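Local coordinates for thiamine-binding periplasmic protein (Escherichia coli, PDB 2QRY) that binds thiamine, thiamine phosphate and thiamine diphosphate with high affinity in the periplasm, as the solute-binding component of the ThiBPQ ABC transporter that imports thiamine, at residues K45-E48 against N52-L55; A106-V111 against F265-V270; V121-G126 against P272-A277; N276-P279 against Y285-A288. All coordinates share one frame; numbering follows the deposited sequence.

Contact 1: residues K45-E48 against N52-L55; sequences KAFE and NCEL
F47 and E48, side by side at the end of helix 40-48, take hold of the chain at C53 and L55 in two different ways. The F47 ring lies obliquely to its neighbours: its CE2 atom comes to 3.4 Å from C53 SG, a sulfur-aromatic contact with the sulfur 61° off the ring normal, while the adjacent CD2 sits 4.0 Å from L55 CD1. The side chains of F47 and L55 cross at nearly a right angle. A flat ring and a branched leucine suit this buried side, where F265 and F268 of helix 259-269 also meet the phenyl group.

E48 works at the more open side. With its chain extended beyond CG (chi2 -175°), it runs past the C53 carbonyl, CG lying 3.5 Å from C53 O. There the anti lone pair of OE2 accepts the N-H of L55, N to OE2 2.6 Å, in a bent bond of 135°. K44 supplies a salt bridge to the same oxygen and a hydrogen bond to L55 O. The lysine probably favours the ionised carboxylate and offsets the nearness of two acceptors, E48 OE2 and L55 O (3.3 Å), so that a salt-bridged carboxylate and an apolar cluster together join helix end to strand.

Contact 2: residues A106-V111 against F265-V270; sequences ADAVNV and FLQFMV
The short 3-10 segment 106-108 comes nearest the end of helix 259-269 where A108 and V270 lie with their CA atoms 6.2 Å apart, V270 being the first residue to leave helical geometry. No hydrogen bond crosses the gap, and the meeting is one of methyl groups. V270 spreads its two branches over two successive residues: CG2 reaches the A108 methyl, 3.5 Å from A108 CB, while CG1 meets V109 CG2 at 3.4 Å, a carbon pair tighter than usual. The first torsion of V270 (chi1 -60°) sets CG1 opposite its own carbonyl carbon and CG2 between N and C, which divides the methyls in this way. The side chains of V109 and V270 cross at about a right angle. Alanine suits the 3-10 turn because its single methyl lets the helix end come close, whereas valine offers the branching needed to touch both neighbours. At the margin, Q267 bends at chi2 (69°) and brings NE2 to 4.0 Å from A108 CB, a loose van der Waals approach beside the aliphatic pair. V270 also touches V121 of strand 121-133, and V109 also packs on V287. The arrangement is that of a helix packed on a mixed sheet, with the loop that precedes strand 121-133 closing over the helix end, within the alpha/beta fold of a bacterial solute-binding protein.

Contact 3: residues V121-G126 against P272-A277; sequences VPFDYG and PAFQNA
F274 and Q275, neighbours in the short helix 272-275, both approach F123 of strand 121-133. The helix opens with P272; proline suits a first turn, where a backbone N-H would have no helical acceptor to bond. P272 O is gripped twice, by N276 N at 2.8 Å and by N276 ND2, also at 2.8 Å; the two donors reach it from opposite faces of its plane, and the side-chain amide lies well above that plane, 59° out of it. A273 presents its small methyl to F268 of the preceding helix. F274 then makes the apolar contact: CG stands opposite the backbone N (chi1 -170°), which carries the ring toward the strand until CE2 is 3.8 Å from F123 CB. The approach is oblique, and the F123 ring itself leads away from the helix. Next comes Q275, whose side chain bends at chi2 and brings its end close to the F123 main chain. Beyond N276, A277 N donates to F274 O at 2.7 Å. F123 lies about 7 Å from the bound thiamin phosphate, measured from its side chain. Around this helix, M269 of helix 259-269 touches both F123 and F274, V43 of helix 40-48 packs on F274, and strand 243-252 pairs with strand 121-133 through E248 and F123.

Contact 4: residues N276-P279 against Y285-A288; sequences NAIP and YPVA
Two prolines, P279 and P286, meet where a weakly bonded helical turn at about 278-279 packs on a short, weakly bonded strand at about 285-286, paired antiparallel with strand 121-133, in the alpha/beta fold of this solute-binding protein. The two segments run close together, with the CA atoms of I278 and P286 6.1 Å apart and those of P279 and Y285 6.2 Å apart. No hydrogen bond spans them, and the contact is wholly apolar where the side chains touch. Proline is tolerated in the strand at P286, since it has no N-H that would need a partner, and its compact ring can be buried; at P279 it suits the first turn of a helix for the same reason. I278 adds a branched aliphatic group beside the prolines: I278 CG2 lies 4.2 Å from P286 CG. The same methyl, I278 CG2, is 4.4 Å from Y285 C, close to the junction of the two strand residues. The end of the I278 side chain leads away, with chi1 at -78°, and the residue also touches F123 and D124 of strand 121-133.

Y285 sends its side chain off away from 276-279; its ring meets that of Y125 and makes a cation-pi contact with K301, and the side chain comes within about 3 Å of that of T220, a thiamine-binding residue. V287 packs instead on V109 and V111. The two proline side chains cross at about a right angle, and it is their CG atoms that touch, P279 CG and P286 CG lying only 3.3 Å apart, tighter than an ordinary van der Waals contact.

The four contacts form a network of packing that runs from the outer end of the fold to the thiamin phosphate pocket. Contact 1, the farthest out, has its centre 18 Å from that of contact 2, yet F47 CD1 touches F268 CD1 at 3.4 Å; it also touches contact 3. Between contacts 2 and 3, helix 259-269 is followed by helix 272-275, and V270 packs on V121. A probable hydrogen bond, N110 N to V287 O at 2.9 Å, joins contacts 2 and 4. Contacts 3 and 4, centres 4 Å apart, share N276 and A277, and Y125 O and Y285 N form another, also 2.9 Å. The ligand lies about 7 Å from the F123 side chain and about 8 Å from that of I278.

Contact 1: residues K45-E48 against N52-L55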
# COMPACT_ATOMS: atom_id res chain seq x y z
N LYS A 45 -17.25 -10.57 -7.91
CA LYS A 45 -18.04 -11.70 -8.38
C LYS A 45 -17.84 -12.95 -7.53
O LYS A 45 -18.75 -13.76 -7.38
CB LYS A 45 -17.73 -12.00 -9.84
CG LYS A 45 -16.53 -12.90 -10.08
CD LYS A 45 -16.49 -13.36 -11.53
CE LYS A 45 -17.80 -14.07 -11.92
NZ LYS A 45 -17.77 -14.62 -13.30
N ALA A 46 -16.65 -13.10 -6.96
CA ALA A 46 -16.35 -14.26 -6.13
C ALA A 46 -17.08 -14.18 -4.80
O ALA A 46 -17.42 -15.21 -4.20
CB ALA A 46 -14.85 -14.36 -5.90
N PHE A 47 -17.31 -12.97 -4.31
CA PHE A 47 -18.00 -12.80 -3.04
C PHE A 47 -19.50 -12.89 -3.27
O PHE A 47 -20.20 -13.56 -2.52
CB PHE A 47 -17.66 -11.45 -2.42
CG PHE A 47 -18.32 -11.21 -1.09
CD1 PHE A 47 -17.99 -12.00 0.01
CD2 PHE A 47 -19.26 -10.20 -0.93
CE1 PHE A 47 -18.60 -11.79 1.25
CE2 PHE A 47 -19.88 -9.98 0.31
CZ PHE A 47 -19.55 -10.77 1.40
N GLU A 48 -19.98 -12.22 -4.31
CA GLU A 48 -21.40 -12.21 -4.64
C GLU A 48 -21.90 -13.56 -5.13
O GLU A 48 -22.99 -14.00 -4.75
CB GLU A 48 -21.70 -11.14 -5.69
CG GLU A 48 -21.27 -9.74 -5.31
CD GLU A 48 -21.69 -8.70 -6.32
OE1 GLU A 48 -21.93 -9.07 -7.49
OE2 GLU A 48 -21.78 -7.51 -5.96
N ASN A 52 -24.97 -14.18 -1.19
CA ASN A 52 -25.96 -13.32 -1.82
C ASN A 52 -25.98 -11.90 -1.27
O ASN A 52 -26.26 -11.68 -0.09
CB ASN A 52 -27.35 -13.93 -1.69
CG ASN A 52 -27.75 -14.15 -0.24
OD1 ASN A 52 -27.17 -14.98 0.46
ND2 ASN A 52 -28.75 -13.39 0.21
N CYS A 53 -25.70 -10.94 -2.14
CA CYS A 53 -25.68 -9.52 -1.79
C CYS A 53 -25.01 -8.76 -2.92
O CYS A 53 -24.46 -9.37 -3.83
CB CYS A 53 -24.88 -9.28 -0.50
SG CYS A 53 -23.09 -9.34 -0.76
N GLU A 54 -25.04 -7.44 -2.85
CA GLU A 54 -24.40 -6.64 -3.87
C GLU A 54 -23.19 -5.94 -3.27
O GLU A 54 -23.33 -4.99 -2.51
CB GLU A 54 -25.35 -5.59 -4.46
CG GLU A 54 -24.71 -4.75 -5.55
CD GLU A 54 -25.67 -3.78 -6.21
OE1 GLU A 54 -26.32 -2.99 -5.50
OE2 GLU A 54 -25.77 -3.82 -7.46
N LEU A 55 -22.00 -6.45 -3.59
CA LEU A 55 -20.76 -5.87 -3.09
C LEU A 55 -20.48 -4.60 -3.89
O LEU A 55 -20.29 -4.66 -5.10
CB LEU A 55 -19.59 -6.83 -3.26
CG LEU A 55 -18.27 -6.34 -2.67
CD1 LEU A 55 -18.36 -6.35 -1.16
CD2 LEU A 55 -17.14 -7.22 -3.15

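Contact 2: residues A106-V111 against F265-V270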
# COMPACT_ATOMS: atom_id res chain seq x y z
N ALA A 106 -7.66 -15.28 13.76
CA ALA A 106 -6.28 -14.92 13.44
C ALA A 106 -5.53 -15.99 12.64
O ALA A 106 -4.78 -15.66 11.72
CB ALA A 106 -5.53 -14.61 14.74
N ASP A 107 -5.74 -17.25 12.99
CA ASP A 107 -5.08 -18.37 12.32
C ASP A 107 -5.32 -18.40 10.81
O ASP A 107 -4.69 -19.17 10.08
CB ASP A 107 -5.55 -19.69 12.93
CG ASP A 107 -7.06 -19.88 12.83
OD1 ASP A 107 -7.57 -20.10 11.71
OD2 ASP A 107 -7.73 -19.80 13.88
N ALA A 108 -6.23 -17.54 10.34
CA ALA A 108 -6.54 -17.49 8.91
C ALA A 108 -5.55 -16.61 8.14
O ALA A 108 -5.60 -16.54 6.91
CB ALA A 108 -7.96 -16.96 8.72
N VAL A 109 -4.63 -15.97 8.87
CA VAL A 109 -3.65 -15.08 8.26
C VAL A 109 -2.19 -15.43 8.55
O VAL A 109 -1.85 -15.86 9.65
CB VAL A 109 -3.93 -13.63 8.72
CG1 VAL A 109 -2.69 -12.77 8.56
CG2 VAL A 109 -5.07 -13.05 7.92
N ASN A 110 -1.34 -15.24 7.54
CA ASN A 110 0.10 -15.52 7.64
C ASN A 110 0.89 -14.35 7.05
O ASN A 110 1.00 -14.21 5.83
CB ASN A 110 0.42 -16.82 6.91
CG ASN A 110 1.90 -17.15 6.95
OD1 ASN A 110 2.56 -16.94 7.97
ND2 ASN A 110 2.42 -17.69 5.86
N VAL A 111 1.45 -13.52 7.93
CA VAL A 111 2.19 -12.34 7.52
C VAL A 111 3.55 -12.20 8.20
O VAL A 111 3.73 -12.63 9.33
CB VAL A 111 1.35 -11.07 7.84
CG1 VAL A 111 2.18 -9.81 7.68
CG2 VAL A 111 0.14 -11.01 6.93
N PHE A 265 -17.54 -10.69 4.82
CA PHE A 265 -16.64 -10.20 3.78
C PHE A 265 -15.20 -10.22 4.29
O PHE A 265 -14.28 -10.53 3.54
CB PHE A 265 -17.02 -8.78 3.35
CG PHE A 265 -16.06 -8.19 2.36
CD1 PHE A 265 -14.98 -7.43 2.80
CD2 PHE A 265 -16.21 -8.43 1.01
CE1 PHE A 265 -14.06 -6.93 1.89
CE2 PHE A 265 -15.30 -7.94 0.09
CZ PHE A 265 -14.22 -7.18 0.53
N LEU A 266 -15.02 -9.88 5.56
CA LEU A 266 -13.69 -9.86 6.15
C LEU A 266 -13.10 -11.27 6.28
O LEU A 266 -11.90 -11.47 6.07
CB LEU A 266 -13.73 -9.19 7.53
CG LEU A 266 -14.04 -7.68 7.51
CD1 LEU A 266 -14.14 -7.15 8.93
CD2 LEU A 266 -12.96 -6.93 6.74
N GLN A 267 -13.94 -12.25 6.60
CA GLN A 267 -13.48 -13.63 6.73
C GLN A 267 -13.16 -14.18 5.35
O GLN A 267 -12.14 -14.83 5.15
CB GLN A 267 -14.57 -14.50 7.38
CG GLN A 267 -14.15 -15.95 7.65
CD GLN A 267 -13.09 -16.07 8.74
OE1 GLN A 267 -13.30 -15.63 9.88
NE2 GLN A 267 -11.96 -16.68 8.40
N PHE A 268 -14.05 -13.91 4.40
CA PHE A 268 -13.89 -14.36 3.03
C PHE A 268 -12.66 -13.73 2.39
O PHE A 268 -12.09 -14.25 1.43
CB PHE A 268 -15.16 -14.00 2.24
CG PHE A 268 -14.96 -13.90 0.76
CD1 PHE A 268 -14.63 -12.68 0.18
CD2 PHE A 268 -15.08 -15.02 -0.05
CE1 PHE A 268 -14.43 -12.58 -1.20
CE2 PHE A 268 -14.88 -14.93 -1.43
CZ PHE A 268 -14.56 -13.71 -2.00
N MSE A 269 -12.25 -12.59 2.94
CA MSE A 269 -11.10 -11.87 2.43
C MSE A 269 -9.80 -12.65 2.64
O MSE A 269 -8.97 -12.74 1.73
CB MSE A 269 -11.02 -10.51 3.12
CG MSE A 269 -10.02 -9.56 2.52
SE MSE A 269 -10.23 -7.81 3.29
CE MSE A 269 -9.48 -8.15 5.04
N VAL A 270 -9.63 -13.22 3.83
CA VAL A 270 -8.43 -14.00 4.12
C VAL A 270 -8.53 -15.43 3.59
O VAL A 270 -7.71 -16.29 3.95
CB VAL A 270 -8.16 -14.05 5.63
CG1 VAL A 270 -7.97 -12.66 6.17
CG2 VAL A 270 -9.30 -14.75 6.34

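Contact 3: residues V121-G126 against P272-A277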
# COMPACT_ATOMS: atom_id res chain seq x y z
N VAL A 121 -7.91 -6.68 9.61
CA VAL A 121 -7.54 -7.93 8.98
C VAL A 121 -6.66 -7.72 7.74
O VAL A 121 -7.04 -7.01 6.81
CB VAL A 121 -8.79 -8.72 8.54
CG1 VAL A 121 -8.40 -10.11 8.06
CG2 VAL A 121 -9.79 -8.80 9.68
N PRO A 122 -5.47 -8.33 7.72
CA PRO A 122 -4.58 -8.18 6.56
C PRO A 122 -5.12 -8.94 5.36
O PRO A 122 -5.79 -9.96 5.53
CB PRO A 122 -3.26 -8.78 7.05
CG PRO A 122 -3.32 -8.62 8.52
CD PRO A 122 -4.75 -8.96 8.85
N PHE A 123 -4.83 -8.45 4.16
CA PHE A 123 -5.25 -9.14 2.95
C PHE A 123 -4.08 -9.31 1.98
O PHE A 123 -4.17 -10.07 1.02
CB PHE A 123 -6.46 -8.45 2.30
CG PHE A 123 -6.20 -7.06 1.78
CD1 PHE A 123 -5.59 -6.86 0.55
CD2 PHE A 123 -6.66 -5.94 2.49
CE1 PHE A 123 -5.45 -5.58 0.02
CE2 PHE A 123 -6.52 -4.66 1.98
CZ PHE A 123 -5.92 -4.48 0.74
N ASP A 124 -2.98 -8.60 2.24
CA ASP A 124 -1.76 -8.72 1.45
C ASP A 124 -0.62 -7.88 2.03
O ASP A 124 -0.84 -7.06 2.92
CB ASP A 124 -1.97 -8.37 -0.04
CG ASP A 124 -2.26 -6.90 -0.29
OD1 ASP A 124 -1.80 -6.02 0.48
OD2 ASP A 124 -2.95 -6.61 -1.30
N TYR A 125 0.60 -8.12 1.55
CA TYR A 125 1.74 -7.37 2.05
C TYR A 125 2.80 -7.19 0.97
O TYR A 125 2.78 -7.89 -0.05
CB TYR A 125 2.34 -8.05 3.28
CG TYR A 125 3.07 -9.35 3.00
CD1 TYR A 125 4.45 -9.37 2.77
CD2 TYR A 125 2.38 -10.57 2.96
CE1 TYR A 125 5.12 -10.56 2.51
CE2 TYR A 125 3.05 -11.77 2.71
CZ TYR A 125 4.42 -11.76 2.48
OH TYR A 125 5.09 -12.94 2.24
N GLY A 126 3.71 -6.25 1.18
CA GLY A 126 4.75 -6.01 0.21
C GLY A 126 5.84 -5.12 0.76
O GLY A 126 5.87 -4.82 1.95
N PRO A 272 -9.05 -18.29 0.20
CA PRO A 272 -8.54 -18.51 -1.16
C PRO A 272 -9.28 -17.79 -2.28
O PRO A 272 -8.66 -17.26 -3.20
CB PRO A 272 -8.61 -20.03 -1.30
CG PRO A 272 -8.33 -20.50 0.09
CD PRO A 272 -9.21 -19.57 0.91
N ALA A 273 -10.61 -17.79 -2.24
CA ALA A 273 -11.39 -17.14 -3.29
C ALA A 273 -10.95 -15.69 -3.47
O ALA A 273 -11.01 -15.13 -4.57
CB ALA A 273 -12.87 -17.21 -2.96
N PHE A 274 -10.51 -15.08 -2.37
CA PHE A 274 -10.06 -13.69 -2.36
C PHE A 274 -8.58 -13.65 -2.72
O PHE A 274 -8.18 -13.15 -3.77
CB PHE A 274 -10.26 -13.09 -0.96
CG PHE A 274 -10.05 -11.60 -0.90
CD1 PHE A 274 -11.11 -10.72 -1.12
CD2 PHE A 274 -8.79 -11.08 -0.61
CE1 PHE A 274 -10.92 -9.34 -1.06
CE2 PHE A 274 -8.59 -9.70 -0.55
CZ PHE A 274 -9.66 -8.83 -0.77
N GLN A 275 -7.78 -14.20 -1.81
CA GLN A 275 -6.33 -14.27 -1.94
C GLN A 275 -5.82 -14.68 -3.32
O GLN A 275 -4.81 -14.16 -3.78
CB GLN A 275 -5.79 -15.24 -0.89
CG GLN A 275 -6.03 -14.77 0.53
CD GLN A 275 -5.29 -13.48 0.84
OE1 GLN A 275 -5.90 -12.42 1.03
NE2 GLN A 275 -3.97 -13.56 0.88
N ASN A 276 -6.52 -15.60 -3.96
CA ASN A 276 -6.14 -16.08 -5.28
C ASN A 276 -6.14 -14.97 -6.33
O ASN A 276 -5.55 -15.13 -7.40
CB ASN A 276 -7.09 -17.20 -5.73
CG ASN A 276 -6.58 -18.58 -5.38
OD1 ASN A 276 -5.51 -18.98 -5.83
ND2 ASN A 276 -7.34 -19.31 -4.57
N ALA A 277 -6.81 -13.86 -6.04
CA ALA A 277 -6.86 -12.76 -6.99
C ALA A 277 -5.87 -11.65 -6.65
O ALA A 277 -5.68 -10.72 -7.44
CB ALA A 277 -8.27 -12.20 -7.08

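Contact 4: residues N276-P279 against Y285-A288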
# COMPACT_ATOMS: atom_id res chain seq x y z
N ASN A 276 -6.52 -15.60 -3.96
CA ASN A 276 -6.14 -16.08 -5.28
C ASN A 276 -6.14 -14.97 -6.33
O ASN A 276 -5.55 -15.13 -7.40
CB ASN A 276 -7.09 -17.20 -5.73
CG ASN A 276 -6.58 -18.58 -5.38
OD1 ASN A 276 -5.51 -18.98 -5.83
ND2 ASN A 276 -7.34 -19.31 -4.57
N ALA A 277 -6.81 -13.86 -6.04
CA ALA A 277 -6.86 -12.76 -6.99
C ALA A 277 -5.87 -11.65 -6.65
O ALA A 277 -5.68 -10.72 -7.44
CB ALA A 277 -8.27 -12.20 -7.08
N ILE A 278 -5.23 -11.75 -5.49
CA ILE A 278 -4.27 -10.74 -5.06
C ILE A 278 -2.98 -10.72 -5.89
O ILE A 278 -2.57 -9.67 -6.36
CB ILE A 278 -3.90 -10.90 -3.57
CG1 ILE A 278 -5.01 -10.33 -2.68
CG2 ILE A 278 -2.58 -10.18 -3.27
CD1 ILE A 278 -5.25 -8.83 -2.88
N PRO A 279 -2.34 -11.89 -6.07
CA PRO A 279 -1.10 -11.92 -6.84
C PRO A 279 -1.14 -11.17 -8.17
O PRO A 279 -0.33 -10.28 -8.40
CB PRO A 279 -0.85 -13.42 -7.03
CG PRO A 279 -1.38 -13.99 -5.76
CD PRO A 279 -2.69 -13.25 -5.62
N TYR A 285 2.10 -9.72 -2.14
CA TYR A 285 2.16 -11.08 -1.62
C TYR A 285 0.89 -11.36 -0.81
O TYR A 285 0.51 -10.56 0.05
CB TYR A 285 3.40 -11.27 -0.74
CG TYR A 285 4.70 -11.18 -1.49
CD1 TYR A 285 5.09 -12.18 -2.38
CD2 TYR A 285 5.53 -10.07 -1.34
CE1 TYR A 285 6.28 -12.08 -3.10
CE2 TYR A 285 6.73 -9.97 -2.05
CZ TYR A 285 7.09 -10.97 -2.93
OH TYR A 285 8.26 -10.86 -3.64
N PRO A 286 0.22 -12.49 -1.08
CA PRO A 286 -1.00 -12.87 -0.38
C PRO A 286 -0.77 -13.12 1.10
O PRO A 286 0.36 -13.37 1.54
CB PRO A 286 -1.45 -14.14 -1.10
CG PRO A 286 -0.86 -13.98 -2.46
CD PRO A 286 0.51 -13.44 -2.16
N VAL A 287 -1.85 -13.07 1.87
CA VAL A 287 -1.78 -13.28 3.30
C VAL A 287 -2.06 -14.76 3.62
O VAL A 287 -1.74 -15.24 4.71
CB VAL A 287 -2.78 -12.36 4.02
CG1 VAL A 287 -4.20 -12.83 3.79
CG2 VAL A 287 -2.46 -12.29 5.47
N ALA A 288 -2.64 -15.47 2.66
CA ALA A 288 -2.93 -16.89 2.80
C ALA A 288 -1.95 -17.63 1.89
O ALA A 288 -1.54 -17.09 0.85
CB ALA A 288 -4.36 -17.20 2.38